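Local coordinates for protein putative ATPase, AAA family (PDB 3CTD) that probably acts as a DNA-dependent ATPase of the RarA/MGS1/WRNIP1 subfamily in the response to stalled DNA replication, this chain being its C-terminal part without the ATPase core, at residues A41-K44 and S45-G48; A64-P68 and N69-R73. The protein carries 1 engineered substitution. All coordinates share one frame; numbering follows the deposited sequence.

Contact 1 of 2, residues A41-K44 and S45-G48; sequences AFIK and SIRG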
loop_
_atom_site.group_PDB
_atom_site.type_symbol
_atom_site.label_atom_id
_atom_site.label_comp_id
_atom_site.label_asym_id
_atom_site.label_seq_id
_atom_site.Cartn_x
_atom_site.Cartn_y
_atom_site.Cartn_z
ATOM N N ALA B 41 -18.545 -20.394 -8.232
ATOM C CA ALA B 41 -19.662 -19.502 -7.870
ATOM C C ALA B 41 -19.227 -18.232 -7.045
ATOM O O ALA B 41 -19.792 -17.114 -7.179
ATOM C CB ALA B 41 -20.747 -20.311 -7.147
ATOM N N PHE B 42 -18.220 -18.432 -6.206
ATOM C CA PHE B 42 -17.550 -17.379 -5.423
ATOM C C PHE B 42 -16.929 -16.296 -6.325
ATOM O O PHE B 42 -17.252 -15.125 -6.237
ATOM C CB PHE B 42 -16.458 -18.064 -4.559
ATOM C CG PHE B 42 -15.632 -17.122 -3.724
ATOM C CD1 PHE B 42 -16.239 -16.322 -2.731
ATOM C CD2 PHE B 42 -14.227 -17.075 -3.892
ATOM C CE1 PHE B 42 -15.459 -15.460 -1.927
ATOM C CE2 PHE B 42 -13.451 -16.217 -3.112
ATOM C CZ PHE B 42 -14.075 -15.395 -2.114
ATOM N N ILE B 43 -16.064 -16.700 -7.235
ATOM C CA ILE B 43 -15.480 -15.778 -8.175
ATOM C C ILE B 43 -16.551 -15.152 -9.072
ATOM O O ILE B 43 -16.487 -13.963 -9.395
ATOM C CB ILE B 43 -14.406 -16.511 -9.010
ATOM C CG1 ILE B 43 -13.307 -17.043 -8.071
ATOM C CG2 ILE B 43 -13.836 -15.599 -10.086
ATOM C CD1 ILE B 43 -12.687 -15.830 -7.200
ATOM N N LYS B 44 -17.563 -15.913 -9.474
ATOM C CA LYS B 44 -18.542 -15.288 -10.342
ATOM C C LYS B 44 -19.351 -14.286 -9.591
ATOM O O LYS B 44 -19.633 -13.246 -10.134
ATOM C CB LYS B 44 -19.448 -16.300 -11.036
ATOM C CG LYS B 44 -18.690 -17.407 -11.712
ATOM C CD LYS B 44 -19.659 -18.201 -12.590
ATOM C CE LYS B 44 -18.994 -19.454 -13.174
ATOM N NZ LYS B 44 -18.090 -19.086 -14.258
ATOM N N SER B 45 -19.707 -14.559 -8.334
ATOM C CA SER B 45 -20.417 -13.541 -7.511
ATOM C C SER B 45 -19.581 -12.241 -7.340
ATOM O O SER B 45 -20.094 -11.114 -7.359
ATOM C CB SER B 45 -20.753 -14.132 -6.117
ATOM O OG SER B 45 -21.261 -15.473 -6.199
ATOM N N ILE B 46 -18.277 -12.406 -7.146
ATOM C CA ILE B 46 -17.395 -11.253 -7.077
ATOM C C ILE B 46 -17.418 -10.553 -8.398
ATOM O O ILE B 46 -17.635 -9.372 -8.444
ATOM C CB ILE B 46 -15.927 -11.662 -6.708
ATOM C CG1 ILE B 46 -15.833 -11.974 -5.206
ATOM C CG2 ILE B 46 -14.884 -10.614 -7.196
ATOM C CD1 ILE B 46 -14.561 -12.748 -4.863
ATOM N N ARG B 47 -17.178 -11.288 -9.480
ATOM C CA ARG B 47 -17.240 -10.682 -10.810
ATOM C C ARG B 47 -18.558 -9.996 -11.092
ATOM O O ARG B 47 -18.585 -8.940 -11.728
ATOM C CB ARG B 47 -16.939 -11.697 -11.904
ATOM C CG ARG B 47 -17.019 -11.101 -13.317
ATOM C CD ARG B 47 -16.479 -12.081 -14.399
ATOM N NE ARG B 47 -15.264 -12.759 -13.962
ATOM C CZ ARG B 47 -15.129 -14.074 -13.867
ATOM N NH1 ARG B 47 -16.159 -14.878 -14.152
ATOM N NH2 ARG B 47 -13.964 -14.573 -13.483
ATOM N N GLY B 48 -19.651 -10.592 -10.617
ATOM C CA GLY B 48 -20.997 -10.000 -10.738
ATOM C C GLY B 48 -21.326 -8.875 -9.755
ATOM O O GLY B 48 -22.446 -8.325 -9.771
#

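Contact 2 of 2, residues A64-P68 and N69-R73; sequences AGEDP and NFIFR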
loop_
_atom_site.group_PDB
_atom_site.type_symbol
_atom_site.label_atom_id
_atom_site.label_comp_id
_atom_site.label_asym_id
_atom_site.label_seq_id
_atom_site.Cartn_x
_atom_site.Cartn_y
_atom_site.Cartn_z
ATOM N N ALA B 64 -16.694 -26.127 4.629
ATOM C CA ALA B 64 -16.307 -27.354 3.949
ATOM C C ALA B 64 -14.816 -27.632 4.089
ATOM O O ALA B 64 -14.282 -28.568 3.500
ATOM C CB ALA B 64 -16.736 -27.318 2.460
ATOM N N GLY B 65 -14.125 -26.821 4.873
ATOM C CA GLY B 65 -12.705 -27.055 5.064
ATOM C C GLY B 65 -11.748 -26.593 3.961
ATOM O O GLY B 65 -10.603 -27.039 3.931
ATOM N N GLU B 66 -12.168 -25.698 3.070
ATOM C CA GLU B 66 -11.314 -25.319 1.944
ATOM C C GLU B 66 -10.056 -24.643 2.436
ATOM O O GLU B 66 -10.085 -23.919 3.415
ATOM C CB GLU B 66 -12.088 -24.385 1.004
ATOM C CG GLU B 66 -11.325 -23.937 -0.224
ATOM C CD GLU B 66 -10.969 -25.088 -1.130
ATOM O OE1 GLU B 66 -11.867 -25.483 -1.902
ATOM O OE2 GLU B 66 -9.814 -25.595 -1.060
ATOM N N ASP B 67 -8.931 -24.888 1.783
ATOM C CA ASP B 67 -7.661 -24.285 2.207
ATOM C C ASP B 67 -7.710 -22.763 2.046
ATOM O O ASP B 67 -7.963 -22.299 0.955
ATOM C CB ASP B 67 -6.586 -24.852 1.289
ATOM C CG ASP B 67 -5.198 -24.340 1.605
ATOM O OD1 ASP B 67 -5.014 -23.401 2.436
ATOM O OD2 ASP B 67 -4.269 -24.896 0.981
ATOM N N PRO B 68 -7.484 -21.976 3.118
ATOM C CA PRO B 68 -7.548 -20.508 2.946
ATOM C C PRO B 68 -6.537 -19.975 1.918
ATOM O O PRO B 68 -6.863 -19.053 1.152
ATOM C CB PRO B 68 -7.245 -19.942 4.355
ATOM C CG PRO B 68 -6.561 -21.041 5.066
ATOM C CD PRO B 68 -7.130 -22.347 4.498
ATOM N N ASN B 69 -5.338 -20.551 1.878
ATOM C CA ASN B 69 -4.342 -20.201 0.835
ATOM C C ASN B 69 -4.900 -20.363 -0.567
ATOM O O ASN B 69 -4.688 -19.498 -1.427
ATOM C CB ASN B 69 -3.062 -21.033 0.966
ATOM C CG ASN B 69 -2.371 -20.813 2.302
ATOM O OD1 ASN B 69 -2.076 -19.671 2.679
ATOM N ND2 ASN B 69 -2.165 -21.902 3.057
ATOM N N PHE B 70 -5.640 -21.448 -0.803
ATOM C CA PHE B 70 -6.309 -21.600 -2.078
ATOM C C PHE B 70 -7.315 -20.449 -2.329
ATOM O O PHE B 70 -7.316 -19.826 -3.387
ATOM C CB PHE B 70 -6.951 -22.973 -2.194
ATOM C CG PHE B 70 -7.708 -23.176 -3.442
ATOM C CD1 PHE B 70 -7.080 -23.086 -4.673
ATOM C CD2 PHE B 70 -9.061 -23.460 -3.401
ATOM C CE1 PHE B 70 -7.792 -23.289 -5.862
ATOM C CE2 PHE B 70 -9.783 -23.650 -4.579
ATOM C CZ PHE B 70 -9.140 -23.575 -5.825
ATOM N N ILE B 71 -8.118 -20.103 -1.346
ATOM C CA ILE B 71 -9.085 -19.004 -1.553
ATOM C C ILE B 71 -8.354 -17.684 -1.854
ATOM O O ILE B 71 -8.729 -16.944 -2.758
ATOM C CB ILE B 71 -9.985 -18.814 -0.307
ATOM C CG1 ILE B 71 -10.774 -20.104 -0.009
ATOM C CG2 ILE B 71 -10.839 -17.564 -0.435
ATOM C CD1 ILE B 71 -11.273 -20.170 1.452
ATOM N N PHE B 72 -7.306 -17.399 -1.101
ATOM C CA PHE B 72 -6.478 -16.193 -1.346
ATOM C C PHE B 72 -5.790 -16.164 -2.710
ATOM O O PHE B 72 -5.580 -15.086 -3.253
ATOM C CB PHE B 72 -5.427 -15.974 -0.256
ATOM C CG PHE B 72 -5.936 -15.194 0.890
ATOM C CD1 PHE B 72 -6.445 -13.908 0.696
ATOM C CD2 PHE B 72 -5.941 -15.733 2.156
ATOM C CE1 PHE B 72 -6.935 -13.172 1.760
ATOM C CE2 PHE B 72 -6.420 -14.992 3.203
ATOM C CZ PHE B 72 -6.931 -13.715 3.012
ATOM N N ARG B 73 -5.458 -17.331 -3.259
ATOM C CA ARG B 73 -4.879 -17.389 -4.615
ATOM C C ARG B 73 -5.863 -16.853 -5.630
ATOM O O ARG B 73 -5.517 -15.985 -6.432
ATOM C CB ARG B 73 -4.476 -18.819 -4.999
ATOM C CG ARG B 73 -2.998 -19.124 -4.850
ATOM C CD ARG B 73 -2.654 -20.606 -5.167
ATOM N NE ARG B 73 -2.167 -21.103 -3.895
ATOM C CZ ARG B 73 -2.581 -22.193 -3.279
ATOM N NH1 ARG B 73 -3.469 -23.012 -3.872
ATOM N NH2 ARG B 73 -2.062 -22.452 -2.079
#

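Contact 1 of 2, residues A41-K44 and S45-G48
Ala41 and Ser45 meet one helical turn apart, where the carbonyl oxygen of Ala41 accepts the amide of Ser45. This bond, Ser45 N to Ala41 O, is 2.8 Å long. OG lies beside its own backbone nitrogen (chi1 -44°), which brings it very close to the same carbonyl, at a modelled distance too short to be taken literally but consistent with a buried serine hydroxyl turned back onto its own helix. Phe42 follows with a backbone bond of 3.0 Å from Ile46 N to Phe42 O, and its ring receives the delta methyl of Ile46 over one face. Ile46 CD1 stands 4.0 Å from the centroid of the Phe42 ring, 17° off the normal, a CH-pi contact displaced toward the rim at CZ. A flat aromatic and a branched aliphatic chain can thus share the buried side of the helix. Ile43 O accepts a nearly straight bond from Arg47 N, at 174°, while Ile43 CG2 lies 3.6 Å from Arg47 NH2; the arginine crosses obliquely past it, so the methyl lies beside the charged end. Arg47 NE forms a salt bridge with Asp82, and NH1 hydrogen-bonds to the hydroxyl of Tyr158 of the second subunit. Lys44 O takes Gly48 N at 2.7 Å, the final turn before the chain leaves the helix, and the lysine makes a cation-pi contact with the same Tyr158. Within its own chain, helix 36-47 lays Phe42 and Ile46 against helices 68-83 and 110-121, while Ser45 touches Thr54 and Trp57 of helix 51-63.

Contact 2 of 2, residues A64-P68 and N69-R73
Glu66 and Phe70 touch where the chain turns into helix 68-83. The glutamate's CG is anti to its backbone nitrogen (chi1 -179°), and a bend at chi2 folds the carboxylate back, bringing Glu66 OE2 to 3.3 Å from Phe70 CD2. Glu66 CG lies at the ring edge, in its plane, whereas the carboxylate is turned 54° from the ring. The same OE2 accepts Asp67 N at 3.1 Å on its anti side, which helps to hold the carboxylate in this turn; the methylene at Glu66 CG packs 3.9 Å from Ile71 CG1. With an alanine at Glu66 the Asp67 amide would probably lose its side-chain acceptor, and a gap would be likely to open beside Phe70 and Ile71. Asp67 is the N-cap: with its own CG also anti to N, Asp67 OD1 receives Asn69 N at 2.9 Å, the donor standing well above the carboxylate plane. A short acid suits this place, since it answers a first-turn amide that has no helical carbonyl before it. Proline suits the next position because it has no amide hydrogen to satisfy, and its fixed phi is already helical. Regular helix bonding then starts, Ile71 N to Asp67 O at 3.2 Å and Phe72 N to Pro68 O at 2.8 Å. Gly65, with positive phi, ends the preceding helix in a Schellman motif. The turn therefore joins helix 51-63 to helix 68-83; Phe70 packs on Ile39 and Ile71 on Phe42, both of helix 36-47, and Phe72 touches helices 90-104 and 110-121.

The two contacts come in series along the chain, contact 1 closing the C-terminal end of helix 36-47 and contact 2 opening helix 68-83, with helix 51-63 between them. Their centres are about 15 Å apart, yet they meet directly: Phe42 CE2 packs 4.0 Å from Ile71 CG2. The first belongs to the AAA C-terminal (lid) part and the second to the MgsA-type C-terminal part, and the Phe42–Ile71 packing ties the two together in one helical body. Helix 110-121 touches both contacts. Each also borders another subunit of the tetramer, contact 1 the second and contact 2, through Arg73, the third.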